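Side-chain contacts in putative glycoside hydrolase (Bacteroides ovatus, PDB 4ONZ), which is of unknown function but, as a putative glycoside hydrolase, probably folds as the five-bladed beta-propeller of its clan: residues A[132-137]-A[155-160]; A[303-308]-A[336-341]. All coordinates share one frame; numbering follows the deposited sequence. Where two conformers were deposited one is given.

Contact 1 (A[132-137]-A[155-160])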
ATOM      1  N   TYR A 132      -8.690 -12.688   0.176  1.00 17.30           N
ATOM      2  CA  TYR A 132      -7.924 -11.467   0.376  1.00 17.18           C
ATOM      3  C   TYR A 132      -6.534 -11.726  -0.133  1.00 16.55           C
ATOM      4  O   TYR A 132      -5.910 -12.718   0.239  1.00 16.74           O
ATOM      5  CB  TYR A 132      -7.888 -11.064   1.849  1.00 17.46           C
ATOM      6  CG  TYR A 132      -9.252 -10.680   2.376  1.00 19.89           C
ATOM      7  CD1 TYR A 132      -9.707  -9.365   2.294  1.00 19.92           C
ATOM      8  CD2 TYR A 132     -10.088 -11.633   2.948  1.00 20.42           C
ATOM      9  CE1 TYR A 132     -10.965  -9.004   2.777  1.00 21.44           C
ATOM     10  CE2 TYR A 132     -11.346 -11.282   3.429  1.00 21.54           C
ATOM     11  CZ  TYR A 132     -11.779  -9.974   3.340  1.00 21.22           C
ATOM     12  OH  TYR A 132     -13.025  -9.612   3.819  1.00 21.57           O
ATOM     13  N   VAL A 133      -6.072 -10.844  -1.013  1.00 17.74           N
ATOM     14  CA  VAL A 133      -4.752 -10.952  -1.622  1.00 16.25           C
ATOM     15  C   VAL A 133      -3.879  -9.814  -1.116  1.00 16.99           C
ATOM     16  O   VAL A 133      -4.257  -8.642  -1.237  1.00 16.51           O
ATOM     17  CB  VAL A 133      -4.835 -10.882  -3.163  1.00 16.93           C
ATOM     18  CG1 VAL A 133      -3.450 -11.070  -3.775  1.00 16.19           C
ATOM     19  CG2 VAL A 133      -5.770 -11.964  -3.689  1.00 18.23           C
HETATM   20  N   MSE A 134      -2.719 -10.164  -0.563  1.00 14.80           N
HETATM   21  CA  MSE A 134      -1.778  -9.183  -0.064  1.00 14.40           C
HETATM   22  C   MSE A 134      -0.545  -9.163  -0.920  1.00 15.36           C
HETATM   23  O   MSE A 134       0.071 -10.205  -1.174  1.00 14.12           O
HETATM   24  CB  MSE A 134      -1.363  -9.474   1.372  1.00 14.19           C
HETATM   25  CG  MSE A 134      -0.324  -8.475   1.891  1.00 14.72           C
HETATM   26 SE   MSE A 134       0.362  -9.095   3.615  0.75 12.43          SE
HETATM   27  CE  MSE A 134      -1.209  -8.811   4.740  1.00 15.17           C
ATOM     28  N   LEU A 135      -0.211  -7.966  -1.395  1.00 13.94           N
ATOM     29  CA  LEU A 135       1.045  -7.692  -2.086  1.00 13.90           C
ATOM     30  C   LEU A 135       1.874  -6.940  -1.055  1.00 13.53           C
ATOM     31  O   LEU A 135       1.415  -5.926  -0.514  1.00 13.31           O
ATOM     32  CB  LEU A 135       0.849  -6.834  -3.332  1.00 15.04           C
ATOM     33  CG  LEU A 135       0.518  -7.540  -4.651  1.00 16.76           C
ATOM     34  CD1 LEU A 135       1.745  -8.215  -5.233  1.00 15.38           C
ATOM     35  CD2 LEU A 135      -0.606  -8.548  -4.483  1.00 18.88           C
ATOM     36  N   TYR A 136       3.069  -7.449  -0.778  1.00 12.59           N
ATOM     37  CA  TYR A 136       3.961  -6.882   0.211  1.00 14.23           C
ATOM     38  C   TYR A 136       5.421  -7.030  -0.235  1.00 14.02           C
ATOM     39  O   TYR A 136       5.723  -7.631  -1.259  1.00 15.93           O
ATOM     40  CB  TYR A 136       3.736  -7.566   1.586  1.00 13.81           C
ATOM     41  CG  TYR A 136       4.159  -9.022   1.662  1.00 14.68           C
ATOM     42  CD1 TYR A 136       3.322 -10.048   1.215  1.00 13.64           C
ATOM     43  CD2 TYR A 136       5.394  -9.378   2.183  1.00 14.12           C
ATOM     44  CE1 TYR A 136       3.724 -11.382   1.289  1.00 16.03           C
ATOM     45  CE2 TYR A 136       5.789 -10.705   2.277  1.00 14.93           C
ATOM     46  CZ  TYR A 136       4.958 -11.703   1.821  1.00 15.63           C
ATOM     47  OH  TYR A 136       5.364 -13.021   1.906  1.00 18.39           O
ATOM     48  N   THR A 137       6.331  -6.469   0.541  1.00 13.50           N
ATOM     49  CA  THR A 137       7.744  -6.553   0.216  1.00 13.59           C
ATOM     50  C   THR A 137       8.430  -7.571   1.116  1.00 13.47           C
ATOM     51  O   THR A 137       8.335  -7.464   2.340  1.00 15.80           O
ATOM     52  CB  THR A 137       8.418  -5.193   0.452  1.00 13.67           C
ATOM     53  OG1 THR A 137       7.708  -4.179  -0.263  1.00 16.14           O
ATOM     54  CG2 THR A 137       9.882  -5.214   0.018  1.00 15.45           C
ATOM     55  N   LYS A 155      -6.253 -13.240   9.417  1.00 25.19           N
ATOM     56  CA  LYS A 155      -5.348 -13.557  10.523  1.00 25.48           C
ATOM     57  C   LYS A 155      -4.372 -14.666  10.138  1.00 24.85           C
ATOM     58  O   LYS A 155      -3.224 -14.668  10.578  1.00 24.93           O
ATOM     59  CB  LYS A 155      -6.170 -13.965  11.750  1.00 27.48           C
ATOM     60  CG  LYS A 155      -7.110 -12.874  12.238  1.00 28.61           C
ATOM     61  CD  LYS A 155      -8.096 -13.410  13.268  1.00 32.61           C
ATOM     62  CE  LYS A 155      -9.031 -12.318  13.756  1.00 34.35           C
ATOM     63  NZ  LYS A 155     -10.033 -12.869  14.707  1.00 40.26           N
ATOM     64  N   ASN A 156      -4.854 -15.616   9.330  1.00 25.22           N
ATOM     65  CA  ASN A 156      -4.031 -16.717   8.860  0.50 24.24           C
ATOM     66  C   ASN A 156      -3.691 -16.505   7.386  1.00 22.17           C
ATOM     67  O   ASN A 156      -4.529 -16.665   6.506  1.00 21.68           O
ATOM     68  CB  ASN A 156      -4.740 -18.034   9.129  0.50 26.45           C
ATOM     69  CG  ASN A 156      -4.899 -18.292  10.615  0.50 27.83           C
ATOM     70  OD1 ASN A 156      -3.913 -18.475  11.328  0.50 27.69           O
ATOM     71  ND2 ASN A 156      -6.137 -18.290  11.091  0.50 27.82           N
ATOM     72  N   TRP A 157      -2.444 -16.094   7.149  1.00 20.57           N
ATOM     73  CA  TRP A 157      -1.929 -15.788   5.800  1.00 19.01           C
ATOM     74  C   TRP A 157      -1.063 -16.899   5.255  1.00 19.10           C
ATOM     75  O   TRP A 157      -0.245 -17.452   5.978  1.00 21.79           O
ATOM     76  CB  TRP A 157      -1.128 -14.470   5.807  1.00 17.90           C
ATOM     77  CG  TRP A 157      -2.025 -13.316   6.072  1.00 17.77           C
ATOM     78  CD1 TRP A 157      -2.372 -12.812   7.282  1.00 17.99           C
ATOM     79  CD2 TRP A 157      -2.749 -12.565   5.096  1.00 16.59           C
ATOM     80  NE1 TRP A 157      -3.275 -11.784   7.126  1.00 17.91           N
ATOM     81  CE2 TRP A 157      -3.511 -11.605   5.789  1.00 17.27           C
ATOM     82  CE3 TRP A 157      -2.821 -12.607   3.698  1.00 17.05           C
ATOM     83  CZ2 TRP A 157      -4.354 -10.709   5.138  1.00 17.07           C
ATOM     84  CZ3 TRP A 157      -3.652 -11.706   3.046  1.00 15.54           C
ATOM     85  CH2 TRP A 157      -4.401 -10.767   3.763  1.00 16.99           C
ATOM     86  N   THR A 158      -1.249 -17.218   3.976  1.00 17.11           N
ATOM     87  CA  THR A 158      -0.458 -18.232   3.295  1.00 17.38           C
ATOM     88  C   THR A 158       0.449 -17.515   2.293  1.00 16.18           C
ATOM     89  O   THR A 158      -0.049 -16.799   1.437  1.00 15.69           O
ATOM     90  CB  THR A 158      -1.370 -19.220   2.534  1.00 17.93           C
ATOM     91  OG1 THR A 158      -2.282 -19.824   3.453  1.00 19.09           O
ATOM     92  CG2 THR A 158      -0.560 -20.308   1.836  1.00 19.08           C
ATOM     93  N   LYS A 159       1.768 -17.674   2.419  1.00 16.43           N
ATOM     94  CA  LYS A 159       2.709 -17.045   1.476  1.00 16.64           C
ATOM     95  C   LYS A 159       2.670 -17.842   0.190  1.00 16.63           C
ATOM     96  O   LYS A 159       2.497 -19.050   0.226  1.00 18.67           O
ATOM     97  CB  LYS A 159       4.140 -17.035   2.029  1.00 17.50           C
ATOM     98  CG  LYS A 159       4.312 -16.193   3.289  1.00 18.78           C
ATOM     99  CD  LYS A 159       5.698 -16.334   3.889  1.00 20.92           C
ATOM    100  CE  LYS A 159       5.790 -15.691   5.268  1.00 20.75           C
ATOM    101  NZ  LYS A 159       7.116 -15.905   5.901  1.00 20.64           N
ATOM    102  N   HIS A 160       2.800 -17.171  -0.942  1.00 17.74           N
ATOM    103  CA  HIS A 160       2.846 -17.852  -2.235  1.00 18.74           C
ATOM    104  C   HIS A 160       4.127 -17.550  -3.013  1.00 19.45           C
ATOM    105  O   HIS A 160       4.291 -18.011  -4.134  1.00 21.45           O
ATOM    106  CB  HIS A 160       1.617 -17.512  -3.060  1.00 18.04           C
ATOM    107  CG  HIS A 160       0.357 -18.061  -2.488  1.00 19.52           C
ATOM    108  ND1 HIS A 160      -0.050 -19.361  -2.700  1.00 21.25           N
ATOM    109  CD2 HIS A 160      -0.586 -17.492  -1.704  1.00 19.64           C
ATOM    110  CE1 HIS A 160      -1.183 -19.572  -2.058  1.00 21.59           C
ATOM    111  NE2 HIS A 160      -1.531 -18.453  -1.450  1.00 22.06           N
TER

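Contact 2 (A[303-308]-A[336-341])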
ATOM      1  N   PRO A 303       0.099  17.853  -4.546  1.00 22.00           N
ATOM      2  CA  PRO A 303      -0.457  16.726  -3.814  1.00 20.05           C
ATOM      3  C   PRO A 303      -1.835  17.051  -3.232  1.00 20.94           C
ATOM      4  O   PRO A 303      -2.132  18.212  -2.954  1.00 20.25           O
ATOM      5  CB  PRO A 303       0.586  16.464  -2.714  1.00 20.98           C
ATOM      6  CG  PRO A 303       1.319  17.745  -2.535  1.00 21.35           C
ATOM      7  CD  PRO A 303       1.205  18.511  -3.824  1.00 21.56           C
ATOM      8  N   PHE A 304      -2.693  16.042  -3.116  1.00 20.01           N
ATOM      9  CA  PHE A 304      -4.020  16.247  -2.541  1.00 21.45           C
ATOM     10  C   PHE A 304      -3.969  16.023  -1.030  1.00 23.54           C
ATOM     11  O   PHE A 304      -4.895  16.384  -0.310  1.00 25.68           O
ATOM     12  CB  PHE A 304      -5.054  15.319  -3.190  1.00 21.14           C
ATOM     13  CG  PHE A 304      -4.985  13.889  -2.718  1.00 18.64           C
ATOM     14  CD1 PHE A 304      -4.126  12.983  -3.312  1.00 18.69           C
ATOM     15  CD2 PHE A 304      -5.808  13.447  -1.694  1.00 18.58           C
ATOM     16  CE1 PHE A 304      -4.078  11.667  -2.881  1.00 18.68           C
ATOM     17  CE2 PHE A 304      -5.753  12.141  -1.253  1.00 19.78           C
ATOM     18  CZ  PHE A 304      -4.898  11.246  -1.850  1.00 18.30           C
ATOM     19  N   PHE A 305      -2.888  15.418  -0.550  1.00 21.38           N
ATOM     20  CA  PHE A 305      -2.748  15.136   0.876  1.00 23.01           C
ATOM     21  C   PHE A 305      -1.272  15.268   1.244  1.00 21.62           C
ATOM     22  O   PHE A 305      -0.423  14.619   0.642  1.00 20.13           O
ATOM     23  CB  PHE A 305      -3.285  13.733   1.184  1.00 21.96           C
ATOM     24  CG  PHE A 305      -3.625  13.518   2.633  1.00 21.30           C
ATOM     25  CD1 PHE A 305      -4.859  13.927   3.137  1.00 22.67           C
ATOM     26  CD2 PHE A 305      -2.731  12.908   3.487  1.00 20.73           C
ATOM     27  CE1 PHE A 305      -5.187  13.740   4.475  1.00 22.22           C
ATOM     28  CE2 PHE A 305      -3.048  12.714   4.830  1.00 21.26           C
ATOM     29  CZ  PHE A 305      -4.277  13.131   5.321  1.00 22.93           C
ATOM     30  N   ALA A 306      -0.968  16.136   2.205  1.00 21.84           N
ATOM     31  CA  ALA A 306       0.418  16.408   2.588  1.00 21.64           C
ATOM     32  C   ALA A 306       0.556  16.557   4.103  1.00 21.20           C
ATOM     33  O   ALA A 306      -0.442  16.684   4.798  1.00 22.07           O
ATOM     34  CB  ALA A 306       0.896  17.659   1.880  1.00 24.17           C
ATOM     35  N   PRO A 307       1.795  16.510   4.627  1.00 22.55           N
ATOM     36  CA  PRO A 307       1.951  16.666   6.072  1.00 25.98           C
ATOM     37  C   PRO A 307       1.493  18.050   6.530  1.00 27.97           C
ATOM     38  O   PRO A 307       1.907  19.052   5.954  1.00 27.84           O
ATOM     39  CB  PRO A 307       3.457  16.486   6.297  1.00 25.82           C
ATOM     40  CG  PRO A 307       3.961  15.833   5.068  1.00 25.31           C
ATOM     41  CD  PRO A 307       3.084  16.292   3.955  1.00 23.70           C
ATOM     42  N   GLU A 308       0.622  18.086   7.531  1.00 30.68           N
ATOM     43  CA  GLU A 308       0.084  19.345   8.061  0.50 34.26           C
ATOM     44  C   GLU A 308      -0.069  19.329   9.578  1.00 33.54           C
ATOM     45  O   GLU A 308       0.117  20.353  10.224  1.00 41.19           O
ATOM     46  CB  GLU A 308      -1.278  19.660   7.433  0.50 36.80           C
ATOM     47  CG  GLU A 308      -1.245  19.993   5.947  0.50 41.44           C
ATOM     48  CD  GLU A 308      -0.502  21.283   5.637  0.50 43.73           C
ATOM     49  OE1 GLU A 308      -0.034  21.957   6.578  0.50 44.54           O
ATOM     50  OE2 GLU A 308      -0.389  21.624   4.442  0.50 48.87           O
ATOM     51  N   LEU A 336      -9.057   6.564   4.430  1.00 20.72           N
ATOM     52  CA  LEU A 336      -7.680   6.507   3.945  1.00 21.82           C
ATOM     53  C   LEU A 336      -6.756   6.247   5.139  1.00 20.09           C
ATOM     54  O   LEU A 336      -6.783   7.011   6.108  1.00 19.86           O
ATOM     55  CB  LEU A 336      -7.348   7.870   3.335  1.00 22.37           C
ATOM     56  CG  LEU A 336      -6.191   7.995   2.364  1.00 25.24           C
ATOM     57  CD1 LEU A 336      -6.465   7.121   1.151  1.00 28.14           C
ATOM     58  CD2 LEU A 336      -6.050   9.447   1.958  1.00 26.07           C
ATOM     59  N   TYR A 337      -5.936   5.201   5.064  1.00 18.54           N
ATOM     60  CA  TYR A 337      -4.998   4.861   6.130  1.00 17.26           C
ATOM     61  C   TYR A 337      -3.594   5.079   5.631  1.00 17.26           C
ATOM     62  O   TYR A 337      -3.233   4.645   4.530  1.00 17.13           O
ATOM     63  CB  TYR A 337      -5.205   3.428   6.623  1.00 18.76           C
ATOM     64  CG  TYR A 337      -6.505   3.278   7.338  1.00 19.12           C
ATOM     65  CD1 TYR A 337      -6.612   3.620   8.674  1.00 19.99           C
ATOM     66  CD2 TYR A 337      -7.653   2.859   6.667  1.00 19.10           C
ATOM     67  CE1 TYR A 337      -7.822   3.524   9.337  1.00 19.69           C
ATOM     68  CE2 TYR A 337      -8.854   2.754   7.321  1.00 19.56           C
ATOM     69  CZ  TYR A 337      -8.931   3.087   8.658  1.00 19.79           C
ATOM     70  OH  TYR A 337     -10.127   3.018   9.320  1.00 20.91           O
ATOM     71  N   TYR A 338      -2.803   5.750   6.446  1.00 17.20           N
ATOM     72  CA  TYR A 338      -1.456   6.126   6.044  1.00 17.23           C
ATOM     73  C   TYR A 338      -0.473   6.095   7.174  1.00 16.46           C
ATOM     74  O   TYR A 338      -0.854   6.192   8.349  1.00 17.04           O
ATOM     75  CB  TYR A 338      -1.482   7.529   5.436  1.00 17.29           C
ATOM     76  CG  TYR A 338      -1.978   8.677   6.328  1.00 18.56           C
ATOM     77  CD1 TYR A 338      -3.351   8.923   6.523  1.00 18.38           C
ATOM     78  CD2 TYR A 338      -1.080   9.577   6.884  1.00 18.27           C
ATOM     79  CE1 TYR A 338      -3.785   9.996   7.304  1.00 18.72           C
ATOM     80  CE2 TYR A 338      -1.505  10.643   7.660  1.00 18.89           C
ATOM     81  CZ  TYR A 338      -2.849  10.857   7.868  1.00 19.29           C
ATOM     82  OH  TYR A 338      -3.225  11.938   8.644  1.00 21.38           O
ATOM     83  N   GLY A 339       0.792   5.913   6.801  1.00 17.91           N
ATOM     84  CA  GLY A 339       1.884   5.967   7.729  1.00 17.36           C
ATOM     85  C   GLY A 339       2.157   7.445   7.921  1.00 19.82           C
ATOM     86  O   GLY A 339       2.193   8.212   6.944  1.00 17.53           O
ATOM     87  N   CYS A 340       2.295   7.853   9.175  1.00 19.66           N
ATOM     88  CA  CYS A 340       2.585   9.237   9.494  1.00 23.65           C
ATOM     89  C   CYS A 340       3.913   9.280  10.244  1.00 25.98           C
ATOM     90  O   CYS A 340       4.142   8.508  11.185  1.00 26.67           O
ATOM     91  CB  CYS A 340       1.411   9.889  10.262  1.00 23.33           C
ATOM     92  SG  CYS A 340       0.962   9.132  11.829  1.00 31.06           S
ATOM     93  N   ALA A 341       4.822  10.130   9.763  1.00 28.02           N
ATOM     94  CA  ALA A 341       6.143  10.309  10.364  1.00 27.26           C
ATOM     95  C   ALA A 341       6.996   9.042  10.363  1.00 26.31           C
ATOM     96  O   ALA A 341       7.875   8.886  11.216  1.00 24.93           O
ATOM     97  CB  ALA A 341       5.993  10.851  11.786  1.00 28.31           C
TER

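Contact 1 (A[132-137]-A[155-160])
Met134 and Trp157 form a Met-aromatic contact within a four-stranded antiparallel sheet, consistent with one blade of a beta-propeller. Met134 lies on the second strand, 132-139. Trp157 is on segment 155-160, which leads into the edge strand 158-162. Strand 144-151 runs between this and strand 132-139. The contact is therefore made by side chains, with no hydrogen bond from one segment to the other. Met134 is modelled as selenomethionine. Its chain leaves with CG anti to the backbone N (chi1 178°) and bends only at the last torsion (chi3 -70°). That bend lays CE over one face of the Trp157 six-membered ring, 3.7 Å from its centroid and 13° off the normal. SE stands above the same ring at 4.8 Å from the centroid, so the methyl is the group in closer touch. Nearer the backbone, Met134 CB packs against Trp157 CZ3 at 3.6 Å. Tyr132 meets the same end of the indole. Its backbone O lies oblique to the ring, 3.7 Å from Trp157 CZ3, and its CB reaches Trp157 CH2 at 4.0 Å. The phenol of Tyr132 then turns away, and its OH is hydrogen-bonded to Val58 O on strand 50-59. The indole NE1 makes a weak hydrogen bond to Leu154 O in the preceding turn. Further along the strand, Tyr136 and Lys159 cross at about a right angle. Lys159 is extended, and its NZ forms salt bridges with Asp114 and Asp108 and a hydrogen bond to Phe104 O. With the amine held there, the aliphatic part of the chain passes the phenol, and Tyr136 OH sits 3.6 Å from Lys159 CG and 3.9 Å from Lys159 CD.

Contact 2 (A[303-308]-A[336-341])
The OH of Tyr338 is hydrogen-bonded to Glu312 OE2 and also lies 3.7 Å from Phe305 CZ. The other carboxylate oxygen, Glu312 OE1, takes the backbone N of Glu308, so this one residue ties both segments by polar bonds. Between the segments themselves the contact is apolar. Phe305 and Tyr338 make a T-shaped stack, with centroids 5.0 Å apart and planes at 72°. The edge of Phe305 points at the face of Tyr338, and Phe305 CE2 comes to 3.6 Å from Tyr338 CZ. Phe305 gets there with CG anti to the backbone N (chi1 -160°), which carries the ring across to the strand. Phe304 adds a lighter touch. The edge of its ring meets a methyl of Leu336, CE2 to CD2 4.2 Å, while Phe305 CB lies over one of its faces. The backbones of Phe304 and Phe305 both hydrogen-bond to that of Ala283, a pattern that fits a classic beta bulge beside strand 281-288. The loop thus lies between that strand and the sheet of strands 322-330, 333-340 and 344-350, where Phe305 also packs on Ile324 and Ala348.

From the N terminus, the chain first forms the sheet of strands 50-59, 62-70, 82-89 and 96-97, then that of strands 118-126, 132-139, 144-151 and 158-162. Contact 1 closes there, spanning 17 residues that include strand 144-151, and stays within that one sheet. The chain then runs through the large mixed sheet before contact 2 opens. Contact 2 closes a span of 27 residues that holds strand 322-330, and it joins the loop after strand 296-299 to the last antiparallel sheet. The two contacts are in series and neither nest nor cross. The centres of contact 1 and contact 2 are about 25 Å apart, on opposite sides of the chain's centre. Their nearest atoms are about 13 Å apart.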